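PDB 3EB7: insecticidal Delta-Endotoxin Cry8Ea1 from Bacillus Thuringiensis, which kills susceptible insect larvae, the underground pest Holotrichia parallela among them, probably by inserting its helical N-terminal domain into midgut membranes as three-domain Cry toxins do. Local coordinates for residues E74-G77 against L78-Y82; D113-F116 against T117-M120; Y33-L36 against I37-W41. One frame throughout, in Å; residues are numbered along the deposited sequence.

Overall arrangement
Each of the three contacts lies within or at the end of one helix of the helical N-terminal domain of this delta-endotoxin, and no ligand or active site is involved. Contact 1, on helix 65-93, lies between the other two: its centre is about 11 Å from that of contact 2, towards the end of helix 99-119, and about 12 Å from that of contact 3, at the end of helix 26-40. Leu-78 and Tyr-82 of contact 1 pack on Phe-116 of contact 2. Towards contact 3, Leu-75 O is 2.9 Å from Trp-41 NE1, a probable hydrogen bond, and Tyr-82 lies against Tyr-33 and Ile-37. Contacts 2 and 3 do not touch; their nearest atoms are about 6 Å apart.

Contact 1: residues E74-G77 against L78-Y82; sequences ELEG and LGNNY
Gly-77 O takes two hydrogen bonds from one residue, Asn-81. The backbone Asn-81 N supplies the regular helical bond at 3.1 Å, and the side-chain amide adds a shorter one, ND2 of Asn-81 to O of Gly-77 at 2.7 Å. The two donors approach from opposite faces of the Gly-77 carbonyl plane, and the hydrogen bond from the amide is bent, 135° at the hydrogen. Asn-81 can fold back in this way because its CG stands beside the backbone N, anti to the carbonyl carbon (chi1 -78°). Three further i to i+4 bonds, from Leu-78 N, Gly-79 N and Asn-80 N, close the turns before it.

Among apolar groups, Leu-75 and Leu-78 run side by side and point the same way, meeting through their CD2 methyls at 4.1 Å. Leu-78 also reaches Phe-116 of helix 99-119, while Leu-75 rests on Val-135 of helix 133-153.

On the exposed side the Glu-76 carboxylate and the Asn-80 amide lie near each other with their planes 72° apart; OE2 of Glu-76 and OD1 of Asn-80 are 4.1 Å apart, which is proximity rather than a bond. Glu-74 instead sends OE2 to the hydroxyl of Ser-122.

Such a sided helix, leucines inward and carboxylates and amides largely outward, is typical of the outer amphipathic helices in the alpha-helical bundle of three-domain Cry toxins.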
ATOM      1  N   GLU A  74      28.370   4.726   4.635  1.00 24.40           N
ATOM      2  CA  GLU A  74      27.680   5.931   4.176  1.00 24.44           C
ATOM      3  C   GLU A  74      26.364   6.179   4.890  1.00 23.79           C
ATOM      4  O   GLU A  74      26.055   7.320   5.216  1.00 23.95           O
ATOM      5  CB  GLU A  74      27.437   5.841   2.671  1.00 24.39           C
ATOM      6  CG  GLU A  74      28.740   5.780   1.879  1.00 25.61           C
ATOM      7  CD  GLU A  74      28.522   5.673   0.373  1.00 25.44           C
ATOM      8  OE1 GLU A  74      29.395   6.130  -0.368  1.00 33.35           O
ATOM      9  OE2 GLU A  74      27.502   5.129  -0.087  1.00 27.89           O
ATOM     10  N   LEU A  75      25.584   5.125   5.118  1.00 23.64           N
ATOM     11  CA  LEU A  75      24.306   5.264   5.836  1.00 24.20           C
ATOM     12  C   LEU A  75      24.480   5.566   7.325  1.00 24.68           C
ATOM     13  O   LEU A  75      23.647   6.256   7.928  1.00 24.06           O
ATOM     14  CB  LEU A  75      23.396   4.045   5.620  1.00 23.59           C
ATOM     15  CG  LEU A  75      22.842   3.963   4.185  1.00 22.52           C
ATOM     16  CD1 LEU A  75      22.468   2.540   3.784  1.00 22.18           C
ATOM     17  CD2 LEU A  75      21.673   4.895   3.956  1.00 19.57           C
ATOM     18  N   GLU A  76      25.564   5.067   7.920  1.00 26.96           N
ATOM     19  CA  GLU A  76      25.806   5.336   9.334  1.00 27.73           C
ATOM     20  C   GLU A  76      26.218   6.779   9.519  1.00 28.27           C
ATOM     21  O   GLU A  76      25.659   7.448  10.381  1.00 28.10           O
ATOM     22  CB  GLU A  76      26.806   4.361   9.972  1.00 28.94           C
ATOM     23  CG  GLU A  76      27.079   4.626  11.507  1.00 29.77           C
ATOM     24  CD  GLU A  76      25.857   4.312  12.392  1.00 36.99           C
ATOM     25  OE1 GLU A  76      25.012   3.456  12.000  1.00 39.67           O
ATOM     26  OE2 GLU A  76      25.756   4.903  13.486  1.00 38.48           O
ATOM     27  N   GLY A  77      27.148   7.261   8.675  1.00 28.94           N
ATOM     28  CA  GLY A  77      27.537   8.682   8.619  1.00 29.10           C
ATOM     29  C   GLY A  77      26.428   9.684   8.298  1.00 29.80           C
ATOM     30  O   GLY A  77      26.464  10.845   8.747  1.00 30.49           O
ATOM     31  N   LEU A  78      25.452   9.268   7.495  1.00 29.68           N
ATOM     32  CA  LEU A  78      24.278  10.086   7.177  1.00 29.27           C
ATOM     33  C   LEU A  78      23.407  10.212   8.427  1.00 28.91           C
ATOM     34  O   LEU A  78      22.766  11.235   8.658  1.00 29.13           O
ATOM     35  CB  LEU A  78      23.492   9.398   6.063  1.00 28.76           C
ATOM     36  CG  LEU A  78      22.431  10.076   5.197  1.00 30.19           C
ATOM     37  CD1 LEU A  78      22.981  11.183   4.294  1.00 27.27           C
ATOM     38  CD2 LEU A  78      21.741   8.988   4.322  1.00 31.25           C
ATOM     39  N   GLY A  79      23.382   9.145   9.219  1.00 28.38           N
ATOM     40  CA  GLY A  79      22.694   9.134  10.484  1.00 28.16           C
ATOM     41  C   GLY A  79      23.279  10.092  11.486  1.00 28.22           C
ATOM     42  O   GLY A  79      22.539  10.809  12.143  1.00 28.37           O
ATOM     43  N   ASN A  80      24.605  10.101  11.609  1.00 27.97           N
ATOM     44  CA  ASN A  80      25.293  11.043  12.484  1.00 28.78           C
ATOM     45  C   ASN A  80      24.995  12.475  12.071  1.00 28.61           C
ATOM     46  O   ASN A  80      24.766  13.330  12.914  1.00 28.77           O
ATOM     47  CB  ASN A  80      26.820  10.792  12.497  1.00 28.76           C
ATOM     48  CG  ASN A  80      27.189   9.416  13.071  1.00 31.92           C
ATOM     49  OD1 ASN A  80      26.573   8.923  14.037  1.00 31.87           O
ATOM     50  ND2 ASN A  80      28.195   8.785  12.470  1.00 31.96           N
ATOM     51  N   ASN A  81      25.007  12.725  10.762  1.00 28.47           N
ATOM     52  CA  ASN A  81      24.691  14.042  10.219  1.00 28.20           C
ATOM     53  C   ASN A  81      23.223  14.448  10.358  1.00 27.90           C
ATOM     54  O   ASN A  81      22.918  15.635  10.439  1.00 27.76           O
ATOM     55  CB  ASN A  81      25.158  14.129   8.766  1.00 28.47           C
ATOM     56  CG  ASN A  81      26.654  14.357   8.656  1.00 29.22           C
ATOM     57  OD1 ASN A  81      27.156  15.420   9.021  1.00 33.43           O
ATOM     58  ND2 ASN A  81      27.370  13.364   8.176  1.00 26.85           N
ATOM     59  N   TYR A  82      22.332  13.460  10.379  1.00 27.52           N
ATOM     60  CA  TYR A  82      20.927  13.682  10.689  1.00 28.08           C
ATOM     61  C   TYR A  82      20.654  14.094  12.137  1.00 28.68           C
ATOM     62  O   TYR A  82      19.746  14.883  12.365  1.00 28.36           O
ATOM     63  CB  TYR A  82      20.097  12.458  10.333  1.00 27.34           C
ATOM     64  CG  TYR A  82      19.334  12.621   9.037  1.00 28.04           C
ATOM     65  CD1 TYR A  82      19.759  11.976   7.861  1.00 25.31           C
ATOM     66  CD2 TYR A  82      18.174  13.430   8.986  1.00 27.12           C
ATOM     67  CE1 TYR A  82      19.048  12.137   6.665  1.00 24.23           C
ATOM     68  CE2 TYR A  82      17.462  13.588   7.827  1.00 25.86           C
ATOM     69  CZ  TYR A  82      17.902  12.943   6.668  1.00 26.89           C
ATOM     70  OH  TYR A  82      17.187  13.114   5.522  1.00 28.75           O
TER

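Contact 2: residues D113-F116 against T117-M120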
ATOM      1  N   ASP A 113      22.046  17.279   1.973  1.00 26.17           N
ATOM      2  CA  ASP A 113      21.677  17.251   0.559  1.00 25.54           C
ATOM      3  C   ASP A 113      22.898  16.798  -0.247  1.00 24.92           C
ATOM      4  O   ASP A 113      22.839  15.914  -1.102  1.00 23.80           O
ATOM      5  CB  ASP A 113      21.139  18.629   0.132  1.00 25.52           C
ATOM      6  CG  ASP A 113      20.858  18.718  -1.357  1.00 26.54           C
ATOM      7  OD1 ASP A 113      21.395  19.613  -2.026  1.00 28.46           O
ATOM      8  OD2 ASP A 113      20.117  17.876  -1.883  1.00 30.70           O
ATOM      9  N   SER A 114      24.030  17.365   0.086  1.00 25.42           N
ATOM     10  CA  SER A 114      25.270  17.017  -0.593  1.00 26.67           C
ATOM     11  C   SER A 114      25.636  15.536  -0.456  1.00 26.17           C
ATOM     12  O   SER A 114      26.082  14.927  -1.413  1.00 26.35           O
ATOM     13  CB  SER A 114      26.403  17.920  -0.114  1.00 26.59           C
ATOM     14  OG  SER A 114      27.609  17.193  -0.075  1.00 29.67           O
ATOM     15  N   LEU A 115      25.411  14.966   0.727  1.00 26.66           N
ATOM     16  CA  LEU A 115      25.676  13.547   1.011  1.00 26.58           C
ATOM     17  C   LEU A 115      24.695  12.629   0.253  1.00 26.77           C
ATOM     18  O   LEU A 115      25.076  11.597  -0.339  1.00 26.98           O
ATOM     19  CB  LEU A 115      25.553  13.332   2.530  1.00 27.13           C
ATOM     20  CG  LEU A 115      26.711  13.271   3.557  1.00 26.88           C
ATOM     21  CD1 LEU A 115      28.078  13.600   3.043  1.00 25.66           C
ATOM     22  CD2 LEU A 115      26.386  14.053   4.810  1.00 25.86           C
ATOM     23  N   PHE A 116      23.426  13.018   0.239  1.00 26.26           N
ATOM     24  CA  PHE A 116      22.431  12.303  -0.533  1.00 26.08           C
ATOM     25  C   PHE A 116      22.825  12.234  -1.983  1.00 26.85           C
ATOM     26  O   PHE A 116      22.861  11.153  -2.545  1.00 28.24           O
ATOM     27  CB  PHE A 116      21.047  12.912  -0.355  1.00 24.76           C
ATOM     28  CG  PHE A 116      20.363  12.451   0.869  1.00 22.90           C
ATOM     29  CD1 PHE A 116      20.035  13.346   1.875  1.00 22.34           C
ATOM     30  CD2 PHE A 116      20.044  11.091   1.032  1.00 21.48           C
ATOM     31  CE1 PHE A 116      19.379  12.899   3.036  1.00 23.33           C
ATOM     32  CE2 PHE A 116      19.393  10.631   2.168  1.00 19.90           C
ATOM     33  CZ  PHE A 116      19.062  11.526   3.181  1.00 22.16           C
ATOM     34  N   THR A 117      23.156  13.372  -2.583  1.00 27.54           N
ATOM     35  CA  THR A 117      23.653  13.403  -3.962  1.00 27.58           C
ATOM     36  C   THR A 117      24.845  12.460  -4.203  1.00 27.99           C
ATOM     37  O   THR A 117      24.891  11.782  -5.222  1.00 28.09           O
ATOM     38  CB  THR A 117      24.003  14.839  -4.382  1.00 27.29           C
ATOM     39  OG1 THR A 117      22.859  15.663  -4.175  1.00 26.71           O
ATOM     40  CG2 THR A 117      24.416  14.926  -5.855  1.00 26.50           C
ATOM     41  N   GLN A 118      25.797  12.421  -3.273  1.00 28.50           N
ATOM     42  CA  GLN A 118      26.982  11.557  -3.428  1.00 29.26           C
ATOM     43  C   GLN A 118      26.659  10.097  -3.201  1.00 27.47           C
ATOM     44  O   GLN A 118      27.244   9.243  -3.841  1.00 28.06           O
ATOM     45  CB  GLN A 118      28.126  11.922  -2.477  1.00 28.83           C
ATOM     46  CG  GLN A 118      28.662  13.362  -2.540  1.00 32.88           C
ATOM     47  CD  GLN A 118      29.900  13.523  -1.624  1.00 33.68           C
ATOM     48  OE1 GLN A 118      29.856  13.223  -0.426  1.00 35.53           O
ATOM     49  NE2 GLN A 118      31.013  13.972  -2.209  1.00 39.73           N
ATOM     50  N   TYR A 119      25.745   9.800  -2.284  1.00 26.74           N
ATOM     51  CA  TYR A 119      25.545   8.417  -1.817  1.00 25.20           C
ATOM     52  C   TYR A 119      24.476   7.606  -2.568  1.00 24.73           C
ATOM     53  O   TYR A 119      24.566   6.381  -2.629  1.00 24.31           O
ATOM     54  CB  TYR A 119      25.214   8.402  -0.322  1.00 25.56           C
ATOM     55  CG  TYR A 119      26.330   8.815   0.605  1.00 25.83           C
ATOM     56  CD1 TYR A 119      26.065   9.185   1.933  1.00 24.57           C
ATOM     57  CD2 TYR A 119      27.648   8.851   0.158  1.00 26.39           C
ATOM     58  CE1 TYR A 119      27.112   9.557   2.807  1.00 24.72           C
ATOM     59  CE2 TYR A 119      28.678   9.227   1.004  1.00 26.96           C
ATOM     60  CZ  TYR A 119      28.413   9.561   2.317  1.00 25.70           C
ATOM     61  OH  TYR A 119      29.479   9.878   3.119  1.00 26.77           O
ATOM     62  N   MET A 120      23.445   8.258  -3.096  1.00 24.03           N
ATOM     63  CA  MET A 120      22.367   7.514  -3.793  1.00 24.27           C
ATOM     64  C   MET A 120      22.846   6.433  -4.788  1.00 24.01           C
ATOM     65  O   MET A 120      22.201   5.381  -4.887  1.00 23.49           O
ATOM     66  CB  MET A 120      21.341   8.446  -4.460  1.00 23.49           C
ATOM     67  CG  MET A 120      20.489   9.252  -3.484  1.00 25.36           C
ATOM     68  SD  MET A 120      19.601   8.257  -2.252  1.00 26.50           S
ATOM     69  CE  MET A 120      18.545   7.219  -3.293  1.00 23.98           C
TER
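The ring of Tyr-119 has CA of Leu-115 over one face, and the ring of Phe-116 has the sulfur of Met-120 at its edge. The leucine side chain runs alongside the tyrosine and points the same way; CG of Leu-115 comes to 3.8 Å from CE1 of Tyr-119, and CD1 of the leucine extends as far as the phenol oxygen. At Phe-116 the approach is looser and near the ring plane, with CD2 of Phe-116 4.4 Å from SD of Met-120. The methionine CG stands beside its own backbone N (chi1 -68°), which brings CG of Met-120 to 3.2 Å from O of Phe-116; bends at chi2 and chi3 then lead the chain on, the first of them setting SD at the ring edge. The Phe-116 ring also stacks with His-143 of helix 133-153.

Asp-113 O is held by two donors, both from Thr-117. The backbone N of Thr-117 makes a practically straight bond of 3.0 Å to it (179° at the hydrogen). The hydroxyl OG1 of Thr-117 donates to the same Asp-113 O over 3.1 Å, coming from above the carbonyl plane. With OG1 anti to the carbonyl carbon (chi1 -55°), the hydroxyl leans back over the preceding turn. Gln-118 N, Tyr-119 N and Met-120 N continue the i to i+4 bonding, and Tyr-119 N makes an additional weak bond to Phe-116 O.

The buried carboxylate of Asp-113 turns to other helices: OD1 forms a salt bridge with Arg-170 and OD2 a hydrogen bond with His-143. Its charge is probably compensated by Arg-170, and the acid would probably favour a protonated His-143, the same imidazole that stacks on Phe-116.

Contact 3: residues Y33-L36 against I37-W41; sequences YSTL and IDVLW
Leu-36 O is gripped by two backbone donors, a sound bond from Leu-40 N at 2.9 Å and a weak one from Val-39 N at 3.3 Å. The forked bonding falls in the last turn of helix 26-40, part of the alpha-helical bundle of the Cry toxin's N-terminal domain; Trp-41 is the first residue to leave helical geometry. Just before it, Ile-37 N, Asp-38 N and Val-39 N bond Tyr-33 O, Ser-34 O and Thr-35 O in turn, the bond from Ile-37 N to Tyr-33 O being 2.8 Å long and fairly straight at 166°.

Side chains of the later turn bend back over the carbonyls of the earlier one. Ile-37 places CG1 beside its own backbone N (chi1 -66°), which brings that atom to 3.1 Å from Tyr-33 O. Val-39 uses only one of its branches in the same manner, CG2 approaching Thr-35 O to 3.2 Å. Further along, Leu-40 CB and CG lie by Leu-36 O.

Different faces of the turn serve different neighbours. Val-39 packs on Thr-9 and Leu-13 of helix 2-20, whereas Ile-37 meets Gln-83 and Leu-86 of helix 65-93, and the buried Tyr-33 sends its hydroxyl to Asp-149. Beyond the helix, the indole of Trp-41 folds back over the preceding residue: CB of Leu-40 sits 3.7 Å over the plane of the Trp-41 indole, nearer its margin than its middle.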
ATOM      1  N   TYR A  33      10.920  14.070  12.254  1.00 28.08           N
ATOM      2  CA  TYR A  33      12.361  13.753  12.176  1.00 28.06           C
ATOM      3  C   TYR A  33      12.859  13.014  13.405  1.00 28.17           C
ATOM      4  O   TYR A  33      13.679  12.093  13.308  1.00 27.48           O
ATOM      5  CB  TYR A  33      13.211  15.020  11.989  1.00 28.30           C
ATOM      6  CG  TYR A  33      13.372  15.416  10.551  1.00 29.64           C
ATOM      7  CD1 TYR A  33      12.862  16.624  10.060  1.00 30.20           C
ATOM      8  CD2 TYR A  33      14.002  14.567   9.665  1.00 31.92           C
ATOM      9  CE1 TYR A  33      12.989  16.978   8.715  1.00 29.80           C
ATOM     10  CE2 TYR A  33      14.141  14.905   8.327  1.00 33.93           C
ATOM     11  CZ  TYR A  33      13.628  16.107   7.856  1.00 31.42           C
ATOM     12  OH  TYR A  33      13.809  16.386   6.523  1.00 31.19           O
ATOM     13  N   SER A  34      12.367  13.433  14.565  1.00 28.62           N
ATOM     14  CA  SER A  34      12.664  12.727  15.802  1.00 30.09           C
ATOM     15  C   SER A  34      12.267  11.219  15.754  1.00 29.40           C
ATOM     16  O   SER A  34      13.055  10.329  16.101  1.00 29.24           O
ATOM     17  CB  SER A  34      11.973  13.422  16.961  1.00 30.30           C
ATOM     18  OG  SER A  34      12.394  12.761  18.127  1.00 34.62           O
ATOM     19  N   THR A  35      11.046  10.960  15.305  1.00 29.01           N
ATOM     20  CA  THR A  35      10.550   9.608  15.089  1.00 29.34           C
ATOM     21  C   THR A  35      11.346   8.892  14.000  1.00 29.29           C
ATOM     22  O   THR A  35      11.800   7.786  14.238  1.00 29.94           O
ATOM     23  CB  THR A  35       9.028   9.620  14.807  1.00 29.06           C
ATOM     24  OG1 THR A  35       8.364  10.115  15.967  1.00 30.17           O
ATOM     25  CG2 THR A  35       8.499   8.258  14.499  1.00 29.07           C
ATOM     26  N   LEU A  36      11.540   9.522  12.840  1.00 29.04           N
ATOM     27  CA  LEU A  36      12.274   8.899  11.719  1.00 29.42           C
ATOM     28  C   LEU A  36      13.690   8.493  12.091  1.00 29.09           C
ATOM     29  O   LEU A  36      14.114   7.371  11.802  1.00 28.74           O
ATOM     30  CB  LEU A  36      12.343   9.836  10.528  1.00 29.36           C
ATOM     31  CG  LEU A  36      11.320   9.835   9.369  1.00 31.85           C
ATOM     32  CD1 LEU A  36       9.936   9.181   9.678  1.00 30.61           C
ATOM     33  CD2 LEU A  36      11.167  11.287   8.885  1.00 28.85           C
ATOM     34  N   ILE A  37      14.414   9.411  12.736  1.00 29.35           N
ATOM     35  CA  ILE A  37      15.767   9.150  13.240  1.00 29.36           C
ATOM     36  C   ILE A  37      15.826   8.022  14.285  1.00 29.23           C
ATOM     37  O   ILE A  37      16.733   7.208  14.237  1.00 29.74           O
ATOM     38  CB  ILE A  37      16.414  10.426  13.756  1.00 29.44           C
ATOM     39  CG1 ILE A  37      16.624  11.388  12.564  1.00 31.34           C
ATOM     40  CG2 ILE A  37      17.736  10.126  14.491  1.00 28.62           C
ATOM     41  CD1 ILE A  37      17.258  12.753  12.913  1.00 31.10           C
ATOM     42  N   ASP A  38      14.851   7.949  15.191  1.00 29.08           N
ATOM     43  CA  ASP A  38      14.770   6.844  16.141  1.00 29.71           C
ATOM     44  C   ASP A  38      14.598   5.491  15.490  1.00 28.35           C
ATOM     45  O   ASP A  38      15.158   4.509  15.981  1.00 28.65           O
ATOM     46  CB  ASP A  38      13.614   7.020  17.119  1.00 30.62           C
ATOM     47  CG  ASP A  38      14.000   7.806  18.342  1.00 36.20           C
ATOM     48  OD1 ASP A  38      13.216   7.727  19.325  1.00 44.41           O
ATOM     49  OD2 ASP A  38      15.058   8.504  18.336  1.00 40.02           O
ATOM     50  N   VAL A  39      13.798   5.438  14.423  1.00 26.11           N
ATOM     51  CA  VAL A  39      13.483   4.187  13.758  1.00 24.24           C
ATOM     52  C   VAL A  39      14.687   3.770  12.896  1.00 24.19           C
ATOM     53  O   VAL A  39      15.149   2.619  12.972  1.00 24.42           O
ATOM     54  CB  VAL A  39      12.165   4.302  12.943  1.00 24.72           C
ATOM     55  CG1 VAL A  39      11.824   2.986  12.180  1.00 23.58           C
ATOM     56  CG2 VAL A  39      11.020   4.677  13.857  1.00 24.45           C
ATOM     57  N   LEU A  40      15.234   4.713  12.129  1.00 23.20           N
ATOM     58  CA  LEU A  40      16.289   4.405  11.171  1.00 22.24           C
ATOM     59  C   LEU A  40      17.694   4.326  11.768  1.00 22.49           C
ATOM     60  O   LEU A  40      18.565   3.643  11.249  1.00 21.68           O
ATOM     61  CB  LEU A  40      16.211   5.363   9.967  1.00 22.68           C
ATOM     62  CG  LEU A  40      14.983   5.161   9.047  1.00 21.80           C
ATOM     63  CD1 LEU A  40      14.842   6.280   8.028  1.00 19.93           C
ATOM     64  CD2 LEU A  40      15.031   3.806   8.349  1.00 20.95           C
ATOM     65  N   TRP A  41      17.906   5.012  12.879  1.00 23.73           N
ATOM     66  CA  TRP A  41      19.195   4.955  13.562  1.00 25.20           C
ATOM     67  C   TRP A  41      18.969   4.702  15.052  1.00 26.68           C
ATOM     68  O   TRP A  41      19.113   5.620  15.863  1.00 27.30           O
ATOM     69  CB  TRP A  41      20.018   6.220  13.298  1.00 23.87           C
ATOM     70  CG  TRP A  41      20.452   6.327  11.866  1.00 24.75           C
ATOM     71  CD1 TRP A  41      21.506   5.669  11.261  1.00 24.09           C
ATOM     72  CD2 TRP A  41      19.823   7.096  10.834  1.00 22.89           C
ATOM     73  NE1 TRP A  41      21.565   5.999   9.929  1.00 22.28           N
ATOM     74  CE2 TRP A  41      20.552   6.872   9.641  1.00 22.93           C
ATOM     75  CE3 TRP A  41      18.729   7.977  10.805  1.00 23.37           C
ATOM     76  CZ2 TRP A  41      20.223   7.511   8.425  1.00 24.26           C
ATOM     77  CZ3 TRP A  41      18.395   8.596   9.604  1.00 23.44           C
ATOM     78  CH2 TRP A  41      19.148   8.368   8.427  1.00 22.99           C
TER